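CofB (Escherichia coli, PDB 5AX6) serves as the minor pilin subunit of the CFA/III type IVb pilus, forms a homotrimer and probably takes part in pilus assembly. Local coordinates at residues A19-F24 against I85-K90; A13-I18 against I175-I180; F128-T131 against G136-I139. One frame throughout, in Å; residues are numbered along the deposited sequence. Where two conformers were deposited one is given.

In the fold
All three contacts lie in the pilin domain and illustrate how a long helix packs against an antiparallel sheet and its loops. Contacts 1 and 2 use adjoining segments of helix 4-25, centres about 15 Å apart; the centre of contact 3 is about 16 Å from that of contact 1 and 19 Å from that of contact 2. Contact 2 joins the helix to the chain entering strand 179-185, contact 1 to the loop before strand 121-130. Along the chain, contact 1 closes before contact 3 opens, both within the span of contact 2. Contact 3, at the turn end of hairpin 121-130/139-148, touches contact 1 through F128, which packs on I21 and F87: helix, loop and sheet share one apolar interior.

Contact 1: residues A19-F24 against I85-K90; sequences AGIVDF and IFFTRK
F24 and F87 form the aromatic part of this contact, in which a helix is anchored to a loop by apolar groups alone. The rings stand almost perpendicular, planes at 86° and centroids 5.6 Å apart. Each presents one side bond to the other: F24 CD2 comes to 3.6 Å from F87 CD1, and F24 CE2 lies 3.7 Å from F87 CE1. F24 CD2 arrives at the edge of the F87 ring, close to its plane. F24 can extend this far because its CG is anti to the backbone N (chi1 -179°), which carries the ring outward from the helix toward the loop.

The aliphatic part comes from I21, one helical turn earlier. Its CD1 methyl reaches the root of the same aromatic side chain, 4.1 Å from F87 CG, and the two side chains cross at about a right angle. F87 is thus met by the isoleucine at its base and by the phenylalanine along one side bond.

Other aromatic groups continue the packing: Y107 meets F24 edge-to-face, F103 also lies against it, and F128 of strand 121-130 touches both I21 and F87. All three contacting side chains are buried. With only carbon atoms meeting between 19-24 and 85-90, the contact should depend on shape and exclusion of water, and the loop is held to the helix without any directional polar bond between the two segments.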
loop_
_atom_site.group_PDB
_atom_site.type_symbol
_atom_site.label_atom_id
_atom_site.label_comp_id
_atom_site.label_asym_id
_atom_site.label_seq_id
_atom_site.Cartn_x
_atom_site.Cartn_y
_atom_site.Cartn_z
ATOM N N ALA A 19 -25.785 -12.602 -15.500
ATOM C CA ALA A 19 -24.710 -12.455 -14.520
ATOM C C ALA A 19 -25.263 -12.191 -13.124
ATOM O O ALA A 19 -24.729 -12.684 -12.125
ATOM C CB ALA A 19 -23.756 -11.320 -14.925
ATOM N N GLY A 20 -26.326 -11.399 -13.053
ATOM C CA GLY A 20 -26.938 -11.090 -11.771
ATOM C C GLY A 20 -27.581 -12.291 -11.109
ATOM O O GLY A 20 -27.423 -12.505 -9.900
ATOM N N ILE A 21 -28.302 -13.093 -11.891
ATOM C CA ILE A 21 -28.925 -14.283 -11.343
ATOM C C ILE A 21 -27.818 -15.241 -10.866
ATOM O O ILE A 21 -27.897 -15.823 -9.798
ATOM C CB ILE A 21 -29.827 -14.994 -12.374
ATOM C CG1 ILE A 21 -31.047 -14.131 -12.732
ATOM C CG2 ILE A 21 -30.274 -16.334 -11.846
ATOM C CD1 ILE A 21 -32.011 -13.953 -11.575
ATOM N N VAL A 22 -26.774 -15.381 -11.664
ATOM C CA VAL A 22 -25.668 -16.266 -11.281
ATOM C C VAL A 22 -24.962 -15.771 -10.019
ATOM O O VAL A 22 -24.589 -16.571 -9.153
ATOM C CB VAL A 22 -24.682 -16.402 -12.443
ATOM C CG1 VAL A 22 -23.398 -17.103 -11.996
ATOM C CG2 VAL A 22 -25.368 -17.167 -13.602
ATOM N N ASP A 23 -24.823 -14.450 -9.893
ATOM C CA ASP A 23 -24.216 -13.863 -8.699
ATOM C C ASP A 23 -25.005 -14.242 -7.457
ATOM O O ASP A 23 -24.434 -14.551 -6.414
ATOM C CB ASP A 23 -24.140 -12.327 -8.805
ATOM C CG ASP A 23 -22.969 -11.834 -9.648
ATOM O OD1 ASP A 23 -22.043 -12.613 -9.965
ATOM O OD2 ASP A 23 -22.978 -10.634 -9.992
ATOM N N PHE A 24 -26.331 -14.229 -7.581
ATOM C CA PHE A 24 -27.222 -14.568 -6.477
ATOM C C PHE A 24 -27.077 -16.039 -6.088
ATOM O O PHE A 24 -26.959 -16.383 -4.898
ATOM C CB PHE A 24 -28.668 -14.253 -6.867
ATOM C CG PHE A 24 -29.683 -14.533 -5.784
ATOM C CD1 PHE A 24 -29.729 -13.756 -4.636
ATOM C CD2 PHE A 24 -30.607 -15.559 -5.934
ATOM C CE1 PHE A 24 -30.670 -14.012 -3.635
ATOM C CE2 PHE A 24 -31.558 -15.808 -4.953
ATOM C CZ PHE A 24 -31.591 -15.036 -3.807
ATOM N N ILE A 85 -40.060 -10.989 -8.838
ATOM C CA ILE A 85 -40.159 -10.396 -7.505
ATOM C C ILE A 85 -39.326 -11.140 -6.467
ATOM O O ILE A 85 -38.865 -10.541 -5.502
ATOM C CB ILE A 85 -41.623 -10.316 -7.015
ATOM C CG1 ILE A 85 -42.144 -11.687 -6.599
ATOM C CG2 ILE A 85 -42.517 -9.675 -8.093
ATOM C CD1 ILE A 85 -43.474 -11.631 -5.873
ATOM N N PHE A 86 -39.090 -12.430 -6.676
ATOM C CA PHE A 86 -38.317 -13.195 -5.694
ATOM C C PHE A 86 -36.803 -13.008 -5.825
ATOM O O PHE A 86 -36.045 -13.394 -4.933
ATOM C CB PHE A 86 -38.694 -14.677 -5.811
ATOM C CG PHE A 86 -40.158 -14.912 -5.601
ATOM C CD1 PHE A 86 -40.678 -14.952 -4.318
ATOM C CD2 PHE A 86 -41.032 -15.018 -6.683
ATOM C CE1 PHE A 86 -42.035 -15.138 -4.110
ATOM C CE2 PHE A 86 -42.397 -15.207 -6.470
ATOM C CZ PHE A 86 -42.891 -15.260 -5.187
ATOM N N PHE A 87 -36.368 -12.413 -6.928
ATOM C CA PHE A 87 -34.949 -12.167 -7.154
ATOM C C PHE A 87 -34.625 -10.682 -7.170
ATOM O O PHE A 87 -33.532 -10.279 -7.579
ATOM C CB PHE A 87 -34.510 -12.813 -8.458
ATOM C CG PHE A 87 -34.649 -14.296 -8.437
ATOM C CD1 PHE A 87 -33.653 -15.080 -7.873
ATOM C CD2 PHE A 87 -35.794 -14.904 -8.932
ATOM C CE1 PHE A 87 -33.782 -16.457 -7.819
ATOM C CE2 PHE A 87 -35.939 -16.279 -8.889
ATOM C CZ PHE A 87 -34.928 -17.064 -8.326
ATOM N N THR A 88 -35.578 -9.874 -6.721
ATOM C CA THR A 88 -35.349 -8.434 -6.613
ATOM C C THR A 88 -35.766 -7.939 -5.230
ATOM O O THR A 88 -36.467 -8.631 -4.513
ATOM C CB THR A 88 -36.103 -7.650 -7.711
ATOM O OG1 THR A 88 -37.482 -8.039 -7.725
ATOM C CG2 THR A 88 -35.481 -7.941 -9.075
ATOM N N ARG A 89 -35.313 -6.751 -4.847
ATOM C CA ARG A 89 -35.581 -6.261 -3.494
ATOM C C ARG A 89 -37.067 -6.145 -3.188
ATOM O O ARG A 89 -37.856 -5.726 -4.034
ATOM C CB ARG A 89 -34.925 -4.900 -3.277
ATOM C CG ARG A 89 -33.403 -4.916 -3.310
ATOM C CD ARG A 89 -32.840 -3.514 -3.052
ATOM N NE ARG A 89 -33.313 -2.541 -4.043
ATOM C CZ ARG A 89 -34.216 -1.589 -3.804
ATOM N NH1 ARG A 89 -34.760 -1.468 -2.600
ATOM N NH2 ARG A 89 -34.580 -0.755 -4.777
ATOM N N LYS A 90 -37.433 -6.496 -1.963
ATOM C CA LYS A 90 -38.794 -6.288 -1.485
ATOM C C LYS A 90 -39.234 -4.828 -1.682
ATOM O O LYS A 90 -40.363 -4.563 -2.087
ATOM C CB LYS A 90 -38.900 -6.670 -0.016
ATOM C CG LYS A 90 -40.255 -6.393 0.635
ATOM C CD LYS A 90 -40.263 -6.857 2.084
ATOM C CE LYS A 90 -41.649 -6.745 2.720
ATOM N NZ LYS A 90 -42.623 -7.723 2.141
#

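Contact 2: residues A13-I18 against I175-I180; sequences ALISEI and ISFKDI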
loop_
_atom_site.group_PDB
_atom_site.type_symbol
_atom_site.label_atom_id
_atom_site.label_comp_id
_atom_site.label_asym_id
_atom_site.label_seq_id
_atom_site.Cartn_x
_atom_site.Cartn_y
_atom_site.Cartn_z
ATOM N N ALA A 13 -27.960 -6.599 -22.343
ATOM C CA ALA A 13 -29.009 -6.652 -21.329
ATOM C C ALA A 13 -29.249 -8.099 -20.871
ATOM O O ALA A 13 -29.428 -8.366 -19.678
ATOM C CB ALA A 13 -30.291 -6.045 -21.863
ATOM N N LEU A 14 -29.262 -9.021 -21.825
ATOM C CA LEU A 14 -29.394 -10.441 -21.507
ATOM C C LEU A 14 -28.268 -10.912 -20.579
ATOM O O LEU A 14 -28.518 -11.582 -19.571
ATOM C CB LEU A 14 -29.411 -11.271 -22.790
ATOM C CG LEU A 14 -30.725 -11.213 -23.573
ATOM C CD1 LEU A 14 -30.554 -11.806 -24.974
ATOM C CD2 LEU A 14 -31.854 -11.932 -22.812
ATOM N N ILE A 15 -27.032 -10.565 -20.918
ATOM C CA ILE A 15 -25.891 -10.946 -20.094
ATOM C C ILE A 15 -25.949 -10.310 -18.703
ATOM O O ILE A 15 -25.547 -10.922 -17.712
ATOM C CB ILE A 15 -24.565 -10.559 -20.764
ATOM C CG1 ILE A 15 -24.268 -11.499 -21.931
ATOM C CG2 ILE A 15 -23.425 -10.554 -19.753
ATOM C CD1 ILE A 15 -24.782 -12.900 -21.735
ATOM N N SER A 16 -26.448 -9.085 -18.612
ATOM C CA SER A 16 -26.563 -8.447 -17.305
ATOM C C SER A 16 -27.530 -9.206 -16.409
ATOM O O SER A 16 -27.258 -9.390 -15.217
ATOM C CB SER A 16 -27.019 -6.997 -17.426
ATOM O OG SER A 16 -26.999 -6.390 -16.146
ATOM N N GLU A 17 -28.653 -9.633 -16.977
ATOM C CA GLU A 17 -29.641 -10.424 -16.254
ATOM C C GLU A 17 -29.009 -11.735 -15.802
ATOM O O GLU A 17 -29.093 -12.121 -14.637
ATOM C CB GLU A 17 -30.868 -10.709 -17.133
ATOM C CG GLU A 17 -31.688 -9.486 -17.541
ATOM C CD GLU A 17 -32.646 -9.015 -16.454
ATOM O OE1 GLU A 17 -33.798 -9.516 -16.404
ATOM O OE2 GLU A 17 -32.254 -8.136 -15.654
ATOM N N ILE A 18 -28.382 -12.417 -16.751
ATOM C CA ILE A 18 -27.732 -13.703 -16.492
ATOM C C ILE A 18 -26.675 -13.587 -15.392
ATOM O O ILE A 18 -26.690 -14.358 -14.436
ATOM C CB ILE A 18 -27.117 -14.253 -17.796
ATOM C CG1 ILE A 18 -28.235 -14.786 -18.708
ATOM C CG2 ILE A 18 -26.078 -15.323 -17.511
ATOM C CD1 ILE A 18 -27.786 -15.004 -20.148
ATOM N N ILE A 175 -17.782 -13.417 -17.340
ATOM C CA ILE A 175 -18.438 -14.714 -17.300
ATOM C C ILE A 175 -18.264 -15.391 -18.634
ATOM O O ILE A 175 -17.914 -14.756 -19.625
ATOM C CB ILE A 175 -19.934 -14.609 -16.976
ATOM C CG1 ILE A 175 -20.665 -13.838 -18.076
ATOM C CG2 ILE A 175 -20.144 -13.973 -15.616
ATOM C CD1 ILE A 175 -22.161 -14.122 -18.081
ATOM N N SER A 176 -18.519 -16.690 -18.660
ATOM C CA SER A 176 -18.369 -17.442 -19.885
ATOM C C SER A 176 -19.393 -18.556 -19.905
ATOM O O SER A 176 -19.961 -18.919 -18.875
ATOM C CB SER A 176 -16.948 -18.002 -20.012
ATOM O OG SER A 176 -16.667 -18.888 -18.947
ATOM N N PHE A 177 -19.649 -19.090 -21.087
ATOM C CA PHE A 177 -20.626 -20.165 -21.196
ATOM C C PHE A 177 -19.954 -21.522 -21.154
ATOM O O PHE A 177 -19.019 -21.774 -21.912
ATOM C CB PHE A 177 -21.426 -20.018 -22.478
ATOM C CG PHE A 177 -22.049 -18.661 -22.641
ATOM C CD1 PHE A 177 -23.010 -18.218 -21.742
ATOM C CD2 PHE A 177 -21.690 -17.840 -23.699
ATOM C CE1 PHE A 177 -23.592 -16.969 -21.890
ATOM C CE2 PHE A 177 -22.265 -16.592 -23.854
ATOM C CZ PHE A 177 -23.213 -16.151 -22.949
ATOM N N LYS A 178 -20.438 -22.392 -20.269
ATOM C CA LYS A 178 -19.961 -23.766 -20.206
ATOM C C LYS A 178 -20.247 -24.440 -21.544
ATOM O O LYS A 178 -19.402 -25.140 -22.105
ATOM C CB LYS A 178 -20.629 -24.514 -19.053
ATOM C CG LYS A 178 -20.081 -25.920 -18.827
ATOM C CD LYS A 178 -20.895 -26.666 -17.780
ATOM C CE LYS A 178 -20.348 -28.064 -17.550
ATOM N NZ LYS A 178 -19.130 -28.005 -16.708
ATOM N N ASP A 179 -21.449 -24.209 -22.057
ATOM C CA ASP A 179 -21.775 -24.587 -23.422
ATOM C C ASP A 179 -23.061 -23.908 -23.856
ATOM O O ASP A 179 -23.742 -23.227 -23.063
ATOM C CB ASP A 179 -21.903 -26.111 -23.583
ATOM C CG ASP A 179 -21.327 -26.611 -24.921
ATOM O OD1 ASP A 179 -21.517 -25.938 -25.966
ATOM O OD2 ASP A 179 -20.658 -27.666 -24.927
ATOM N N ILE A 180 -23.376 -24.103 -25.129
ATOM C CA ILE A 180 -24.546 -23.519 -25.754
ATOM C C ILE A 180 -25.212 -24.601 -26.577
ATOM O O ILE A 180 -24.577 -25.181 -27.446
ATOM C CB ILE A 180 -24.168 -22.340 -26.661
ATOM C CG1 ILE A 180 -23.518 -21.225 -25.833
ATOM C CG2 ILE A 180 -25.388 -21.848 -27.420
ATOM C CD1 ILE A 180 -22.906 -20.122 -26.671
#
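The packing of the N-terminal helix 4-25 against the antiparallel sheet of this pilin domain includes I15 and I18, which meet I175 and F177 on the chain leading into strand 179-185. The two isoleucines are three positions apart, so their side chains lie close together on the helix surface, and I175 is directed at them. One methyl of I175 serves both: I175 CD1 lies 4.1 Å from I15 CG2 and at the same 4.1 Å from I18 CG2. I175 reaches this position with CG1 set between its backbone N and carbonyl carbon (chi1 63°). Against I15 it runs alongside in the opposite sense, whereas against I18 it crosses at about a right angle.

I15 divides its branches between two partners. While CG2 serves I175, its CD1 comes 3.8 Å from F177 CZ, meeting the far end of the phenylalanine at the ring edge, near the ring plane. The second torsion of I15, chi2 -32°, lies roughly halfway between staggered and eclipsed, which may mean some strain in placing CD1. Farther along, D179 OD1 accepts a bond from I180 N at 2.7 Å through its anti lone pair, a local tie between neighbouring residues.

Several neighbours pack around the contact. Helix 161-171 supplies A169 against I15 and A170 against both I175 and F177, while strand 220-227 lends I227 to I18 and F177. Beyond them, S176 and D179 pack on Q29 and Q48 of the second subunit, so this chain passes from the helix-sheet interior to a trimer interface.

Contact 3: residues F128-T131 against G136-I139; sequences FVAT and GSAI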
loop_
_atom_site.group_PDB
_atom_site.type_symbol
_atom_site.label_atom_id
_atom_site.label_comp_id
_atom_site.label_asym_id
_atom_site.label_seq_id
_atom_site.Cartn_x
_atom_site.Cartn_y
_atom_site.Cartn_z
ATOM N N PHE A 128 -32.154 -24.345 -12.454
ATOM C CA PHE A 128 -31.125 -24.469 -11.416
ATOM C C PHE A 128 -30.790 -25.947 -11.255
ATOM O O PHE A 128 -31.543 -26.686 -10.611
ATOM C CB PHE A 128 -31.597 -23.919 -10.063
ATOM C CG PHE A 128 -31.740 -22.420 -10.008
ATOM C CD1 PHE A 128 -31.011 -21.596 -10.844
ATOM C CD2 PHE A 128 -32.598 -21.842 -9.083
ATOM C CE1 PHE A 128 -31.150 -20.205 -10.774
ATOM C CE2 PHE A 128 -32.739 -20.460 -9.007
ATOM C CZ PHE A 128 -32.018 -19.649 -9.854
ATOM N N VAL A 129 -29.678 -26.380 -11.839
ATOM C CA VAL A 129 -29.321 -27.802 -11.831
ATOM C C VAL A 129 -28.722 -28.215 -10.481
ATOM O O VAL A 129 -27.666 -27.722 -10.093
ATOM C CB VAL A 129 -28.336 -28.117 -12.974
ATOM C CG1 VAL A 129 -27.957 -29.600 -12.983
ATOM C CG2 VAL A 129 -28.946 -27.709 -14.327
ATOM N N ALA A 130 -29.407 -29.106 -9.766
ATOM C CA ALA A 130 -28.999 -29.484 -8.409
ATOM C C ALA A 130 -27.871 -30.489 -8.413
ATOM O O ALA A 130 -27.844 -31.397 -9.244
ATOM C CB ALA A 130 -30.166 -30.039 -7.634
ATOM N N THR A 131 -26.956 -30.330 -7.462
ATOM C CA THR A 131 -25.857 -31.264 -7.295
ATOM C C THR A 131 -26.335 -32.572 -6.657
ATOM O O THR A 131 -25.726 -33.619 -6.863
ATOM C CB THR A 131 -24.727 -30.649 -6.448
ATOM O OG1 THR A 131 -24.301 -29.422 -7.054
ATOM C CG2 THR A 131 -23.537 -31.598 -6.370
ATOM N N GLY A 136 -33.283 -27.618 -1.250
ATOM C CA GLY A 136 -32.305 -26.563 -1.037
ATOM C C GLY A 136 -30.891 -26.969 -1.428
ATOM O O GLY A 136 -29.916 -26.352 -1.001
ATOM N N SER A 137 -30.782 -28.012 -2.247
ATOM C CA SER A 137 -29.495 -28.498 -2.731
ATOM C C SER A 137 -28.637 -27.401 -3.351
ATOM O O SER A 137 -29.165 -26.443 -3.909
ATOM C CB SER A 137 -29.714 -29.596 -3.767
ATOM O OG SER A 137 -28.501 -29.934 -4.407
ATOM N N ALA A 138 -27.318 -27.559 -3.270
ATOM C CA ALA A 138 -26.399 -26.665 -3.979
ATOM C C ALA A 138 -26.663 -26.748 -5.473
ATOM O O ALA A 138 -27.174 -27.750 -5.972
ATOM C CB ALA A 138 -24.948 -27.022 -3.674
ATOM N N ILE A 139 -26.319 -25.685 -6.183
ATOM C CA ILE A 139 -26.590 -25.586 -7.606
ATOM C C ILE A 139 -25.275 -25.626 -8.374
ATOM O O ILE A 139 -24.401 -24.774 -8.163
ATOM C CB ILE A 139 -27.357 -24.283 -7.928
ATOM C CG1 ILE A 139 -28.757 -24.313 -7.287
ATOM C CG2 ILE A 139 -27.434 -24.064 -9.435
ATOM C CD1 ILE A 139 -29.432 -22.920 -7.192
#
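The carbonyl oxygen A138 O receives T131 N at 3.0 Å in a nearly straight bond (168° at the hydrogen). T131 OG1 lies 3.5 Å from the same A138 O, at best a weak bond, since E140 OE1 is also within its reach; S137 OG stands 3.0 Å from A138 O, its proton not settled. The site is the turn end of a beta hairpin formed by strands 121-130 and 139-148, where A130 and I139 make an antiparallel non-hydrogen-bonded pair with diverging side chains. The chains also approach through CA-H...O contacts, I139 CA to V129 O and A130 CA to A138 O, both 3.5 Å.

I139 CG1 lies anti to the carbonyl carbon (chi1 -66°), and with the chain extended beyond it CD1 arrives at the F128 ring in an off-centre CH-pi contact, 4.1 Å from the centroid and 30° off the normal, with F128 CG at 3.7 Å. Replacing I139 with an alanine would probably open a gap beside this ring and leave it freer to shift against V25 and I21 of helix 4-25. R57 NH2 bonds S137 O, and R57 also packs on A130 and I139. S137 OG accepts a bond from D132 N and rests 3.6 Å from A130 CB.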